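PDB 5YNL: arginase from Glaciozyma antarctica, which probably hydrolyses L-arginine to L-ornithine and urea, as arginases do, in a yeast adapted to the cold. Local coordinates for residues M44-R56 / A317-I329. Numbering follows the deposited sequence.
Sequences MSPATSPFLATPR and AIAETNLLVSLDI
Asn322, which leaves the helical conformation with positive phi (65°) after helix 308-320, reaches into the irregular N-terminal segment 44-56 and donates through ND2 to Pro46 O at 2.7 Å. This bond illustrates how an irregular N-terminal segment can be fastened to an alpha/beta fold of the arginase family at a helix-to-strand turn, here the one leading into strand 324-330 of the parallel sheet. The bond is nearly straight (165° at the hydrogen) and runs in the plane of the Asn322 amide, although the donor tilts out of the Pro46 carbonyl plane. A water donates to Pro46 O as well and to Glu320 O, bridging the two carbonyls. Thr321 OG1 donates back to Ile318 O in the helix and accepts from Leu323 N, the latter bond forming an ST turn.

Beyond Asn322 the contact becomes apolar. Leu323 CD2 touches Pro46 CD at 4.0 Å and also meets Phe51 CE2. Val325 CG1 packs against Phe51 CB at 3.7 Å. With CG anti to the carbonyl carbon (chi1 -52°), the Phe51 ring extends toward Leu323 and also touches Pro280 of a neighbouring loop. Ser49 OG folds the chain at Pro50 and Phe51, accepting from Phe51 N in an ST turn and, at 3.0 Å, from Leu52 N in an ST motif. An alanine here would strip both amides of that acceptor and would probably let the bend carrying Phe51 relax. Ser49 CB itself rests 3.5 Å from Asn322 O.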
loop_
_atom_site.group_PDB
_atom_site.type_symbol
_atom_site.label_atom_id
_atom_site.label_comp_id
_atom_site.label_asym_id
_atom_site.label_seq_id
_atom_site.Cartn_x
_atom_site.Cartn_y
_atom_site.Cartn_z
ATOM N N MET A 44 -20.748 10.089 -6.162
ATOM C CA MET A 44 -20.214 9.014 -6.995
ATOM C C MET A 44 -18.758 9.308 -7.397
ATOM O O MET A 44 -18.200 10.330 -7.006
ATOM C CB MET A 44 -21.103 8.813 -8.228
ATOM C CG MET A 44 -21.169 7.378 -8.724
ATOM S SD MET A 44 -20.799 7.254 -10.484
ATOM C CE MET A 44 -20.636 5.481 -10.689
ATOM N N SER A 45 -18.142 8.408 -8.161
ATOM C CA SER A 45 -16.747 8.554 -8.590
ATOM C C SER A 45 -16.638 9.102 -10.026
ATOM O O SER A 45 -17.559 8.916 -10.827
ATOM C CB SER A 45 -16.018 7.208 -8.482
ATOM O OG SER A 45 -16.114 6.654 -7.177
ATOM N N PRO A 46 -15.511 9.777 -10.358
ATOM C CA PRO A 46 -15.337 10.359 -11.706
ATOM C C PRO A 46 -15.272 9.309 -12.816
ATOM O O PRO A 46 -14.770 8.203 -12.579
ATOM C CB PRO A 46 -13.988 11.087 -11.608
ATOM C CG PRO A 46 -13.282 10.454 -10.448
ATOM C CD PRO A 46 -14.359 10.074 -9.479
ATOM N N ALA A 47 -15.755 9.657 -14.010
ATOM C CA ALA A 47 -15.783 8.714 -15.135
ATOM C C ALA A 47 -14.369 8.383 -15.604
ATOM O O ALA A 47 -14.134 7.340 -16.226
ATOM C CB ALA A 47 -16.617 9.261 -16.286
ATOM N N THR A 48 -13.440 9.287 -15.292
ATOM C CA THR A 48 -12.032 9.133 -15.636
ATOM C C THR A 48 -11.151 9.765 -14.544
ATOM O O THR A 48 -11.617 10.605 -13.771
ATOM C CB THR A 48 -11.728 9.759 -17.018
ATOM O OG1 THR A 48 -10.418 9.369 -17.449
ATOM C CG2 THR A 48 -11.817 11.276 -16.956
ATOM N N SER A 49 -9.886 9.356 -14.474
ATOM C CA SER A 49 -8.999 9.832 -13.418
ATOM C C SER A 49 -8.762 11.319 -13.546
ATOM O O SER A 49 -8.396 11.791 -14.628
ATOM C CB SER A 49 -7.661 9.121 -13.466
ATOM O OG SER A 49 -6.718 9.818 -12.683
ATOM N N PRO A 50 -8.985 12.064 -12.441
ATOM C CA PRO A 50 -8.756 13.517 -12.350
ATOM C C PRO A 50 -7.315 13.841 -11.990
ATOM O O PRO A 50 -6.963 15.013 -11.934
ATOM C CB PRO A 50 -9.666 13.959 -11.189
ATOM C CG PRO A 50 -10.217 12.653 -10.550
ATOM C CD PRO A 50 -9.480 11.501 -11.171
ATOM N N PHE A 51 -6.496 12.821 -11.750
ATOM C CA PHE A 51 -5.130 13.024 -11.267
ATOM C C PHE A 51 -4.037 12.661 -12.287
ATOM O O PHE A 51 -3.058 13.408 -12.451
ATOM C CB PHE A 51 -4.914 12.229 -9.968
ATOM C CG PHE A 51 -5.961 12.487 -8.924
ATOM C CD1 PHE A 51 -6.174 13.774 -8.435
ATOM C CD2 PHE A 51 -6.740 11.448 -8.432
ATOM C CE1 PHE A 51 -7.151 14.013 -7.465
ATOM C CE2 PHE A 51 -7.708 11.675 -7.470
ATOM C CZ PHE A 51 -7.920 12.958 -6.984
ATOM N N LEU A 52 -4.206 11.524 -12.964
ATOM C CA LEU A 52 -3.148 10.955 -13.817
ATOM C C LEU A 52 -2.825 11.741 -15.091
ATOM O O LEU A 52 -3.609 12.572 -15.537
ATOM C CB LEU A 52 -3.476 9.501 -14.190
ATOM C CG LEU A 52 -2.859 8.397 -13.333
ATOM C CD1 LEU A 52 -2.377 8.944 -12.011
ATOM C CD2 LEU A 52 -3.864 7.281 -13.093
ATOM N N ALA A 53 -1.661 11.451 -15.671
ATOM C CA ALA A 53 -1.206 12.093 -16.907
ATOM C C ALA A 53 -1.861 11.467 -18.135
ATOM O O ALA A 53 -1.960 10.226 -18.239
ATOM C CB ALA A 53 0.308 12.025 -17.026
ATOM N N THR A 54 -2.273 12.347 -19.056
ATOM C CA THR A 54 -3.079 12.002 -20.227
ATOM C C THR A 54 -2.478 10.913 -21.108
ATOM O O THR A 54 -3.223 10.182 -21.761
ATOM C CB THR A 54 -3.406 13.237 -21.081
ATOM N N PRO A 55 -1.134 10.843 -21.191
ATOM C CA PRO A 55 -0.591 9.538 -21.610
ATOM C C PRO A 55 -0.337 8.580 -20.411
ATOM O O PRO A 55 0.698 8.691 -19.743
ATOM C CB PRO A 55 0.707 9.907 -22.352
ATOM C CG PRO A 55 1.055 11.284 -21.891
ATOM C CD PRO A 55 -0.210 11.963 -21.468
ATOM N N ARG A 56 -1.270 7.656 -20.161
ATOM C CA ARG A 56 -1.261 6.817 -18.941
ATOM C C ARG A 56 0.051 6.063 -18.638
ATOM O O ARG A 56 0.480 5.184 -19.403
ATOM C CB ARG A 56 -2.427 5.809 -18.947
ATOM C CG ARG A 56 -3.808 6.392 -18.652
ATOM C CD ARG A 56 -3.771 7.415 -17.517
ATOM N NE ARG A 56 -5.103 7.866 -17.103
ATOM C CZ ARG A 56 -5.851 8.737 -17.775
ATOM N NH1 ARG A 56 -5.422 9.248 -18.919
ATOM N NH2 ARG A 56 -7.041 9.084 -17.308
ATOM N N ALA A 317 -12.489 -2.840 -6.819
ATOM C CA ALA A 317 -13.409 -1.844 -6.297
ATOM C C ALA A 317 -12.722 -0.500 -6.277
ATOM O O ALA A 317 -13.311 0.520 -6.675
ATOM C CB ALA A 317 -13.892 -2.216 -4.909
ATOM N N ILE A 318 -11.465 -0.510 -5.842
ATOM C CA ILE A 318 -10.662 0.700 -5.818
ATOM C C ILE A 318 -10.467 1.167 -7.259
ATOM O O ILE A 318 -10.572 2.358 -7.545
ATOM C CB ILE A 318 -9.300 0.448 -5.172
ATOM C CG1 ILE A 318 -9.359 0.673 -3.649
ATOM C CG2 ILE A 318 -8.245 1.417 -5.746
ATOM C CD1 ILE A 318 -10.593 0.202 -2.944
ATOM N N ALA A 319 -10.219 0.224 -8.171
ATOM C CA ALA A 319 -9.953 0.580 -9.567
ATOM C C ALA A 319 -11.154 1.277 -10.179
ATOM O O ALA A 319 -10.982 2.252 -10.934
ATOM C CB ALA A 319 -9.555 -0.648 -10.396
ATOM N N GLU A 320 -12.359 0.809 -9.855
ATOM C CA GLU A 320 -13.541 1.398 -10.479
ATOM C C GLU A 320 -13.739 2.878 -10.102
ATOM O O GLU A 320 -14.393 3.618 -10.839
ATOM C CB GLU A 320 -14.824 0.558 -10.273
ATOM C CG GLU A 320 -15.552 0.764 -8.934
ATOM C CD GLU A 320 -16.852 -0.059 -8.803
ATOM O OE1 GLU A 320 -17.297 -0.290 -7.653
ATOM O OE2 GLU A 320 -17.445 -0.476 -9.833
ATOM N N THR A 321 -13.139 3.323 -8.995
ATOM C CA THR A 321 -13.305 4.729 -8.571
ATOM C C THR A 321 -12.543 5.740 -9.427
ATOM O O THR A 321 -12.873 6.926 -9.406
ATOM C CB THR A 321 -12.882 4.986 -7.102
ATOM O OG1 THR A 321 -11.469 5.176 -7.053
ATOM C CG2 THR A 321 -13.276 3.828 -6.207
ATOM N N ASN A 322 -11.522 5.268 -10.143
ATOM C CA ASN A 322 -10.561 6.133 -10.853
ATOM C C ASN A 322 -9.688 7.025 -9.955
ATOM O O ASN A 322 -8.953 7.874 -10.458
ATOM C CB ASN A 322 -11.238 6.981 -11.949
ATOM C CG ASN A 322 -11.739 6.150 -13.104
ATOM O OD1 ASN A 322 -11.032 5.262 -13.594
ATOM N ND2 ASN A 322 -12.967 6.429 -13.551
ATOM N N LEU A 323 -9.753 6.817 -8.640
ATOM C CA LEU A 323 -9.040 7.684 -7.690
ATOM C C LEU A 323 -7.622 7.188 -7.354
ATOM O O LEU A 323 -6.833 7.905 -6.736
ATOM C CB LEU A 323 -9.863 7.877 -6.411
ATOM C CG LEU A 323 -11.303 8.380 -6.638
ATOM C CD1 LEU A 323 -12.199 8.078 -5.438
ATOM C CD2 LEU A 323 -11.331 9.866 -6.949
ATOM N N LEU A 324 -7.294 5.965 -7.762
ATOM C CA LEU A 324 -6.006 5.376 -7.385
ATOM C C LEU A 324 -4.792 6.073 -8.046
ATOM O O LEU A 324 -4.720 6.197 -9.266
ATOM C CB LEU A 324 -6.009 3.888 -7.720
ATOM C CG LEU A 324 -4.748 3.095 -7.378
ATOM C CD1 LEU A 324 -4.727 2.754 -5.882
ATOM C CD2 LEU A 324 -4.687 1.821 -8.243
ATOM N N VAL A 325 -3.839 6.517 -7.235
ATOM C CA VAL A 325 -2.599 7.054 -7.785
ATOM C C VAL A 325 -1.381 6.217 -7.391
ATOM O O VAL A 325 -0.378 6.219 -8.096
ATOM C CB VAL A 325 -2.363 8.514 -7.373
ATOM C CG1 VAL A 325 -3.430 9.429 -7.989
ATOM C CG2 VAL A 325 -2.350 8.637 -5.845
ATOM N N SER A 326 -1.476 5.490 -6.281
ATOM C CA SER A 326 -0.372 4.655 -5.821
ATOM C C SER A 326 -0.817 3.311 -5.297
ATOM O O SER A 326 -1.809 3.209 -4.563
ATOM C CB SER A 326 0.446 5.354 -4.743
ATOM O OG SER A 326 1.417 6.185 -5.326
ATOM N N LEU A 327 -0.051 2.294 -5.674
ATOM C CA LEU A 327 -0.309 0.909 -5.320
ATOM C C LEU A 327 0.974 0.274 -4.801
ATOM O O LEU A 327 1.998 0.261 -5.517
ATOM C CB LEU A 327 -0.751 0.148 -6.573
ATOM C CG LEU A 327 -0.835 -1.378 -6.505
ATOM C CD1 LEU A 327 -1.918 -1.800 -5.512
ATOM C CD2 LEU A 327 -1.106 -1.920 -7.880
ATOM N N ASP A 328 0.933 -0.238 -3.570
ATOM C CA ASP A 328 2.012 -1.082 -3.080
ATOM C C ASP A 328 1.554 -2.542 -3.113
ATOM O O ASP A 328 0.423 -2.857 -2.699
ATOM C CB ASP A 328 2.363 -0.775 -1.628
ATOM C CG ASP A 328 2.556 0.692 -1.348
ATOM O OD1 ASP A 328 2.852 1.487 -2.273
ATOM O OD2 ASP A 328 2.424 1.032 -0.155
ATOM N N ILE A 329 2.428 -3.430 -3.571
ATOM C CA ILE A 329 2.176 -4.855 -3.457
ATOM C C ILE A 329 3.343 -5.391 -2.628
ATOM O O ILE A 329 4.461 -5.560 -3.157
ATOM C CB ILE A 329 2.186 -5.547 -4.833
ATOM C CG1 ILE A 329 1.213 -4.875 -5.804
ATOM C CG2 ILE A 329 1.933 -7.063 -4.684
ATOM C CD1 ILE A 329 -0.253 -5.259 -5.626
HETATM O O HOH W 1 -16.330 5.803 -11.164
#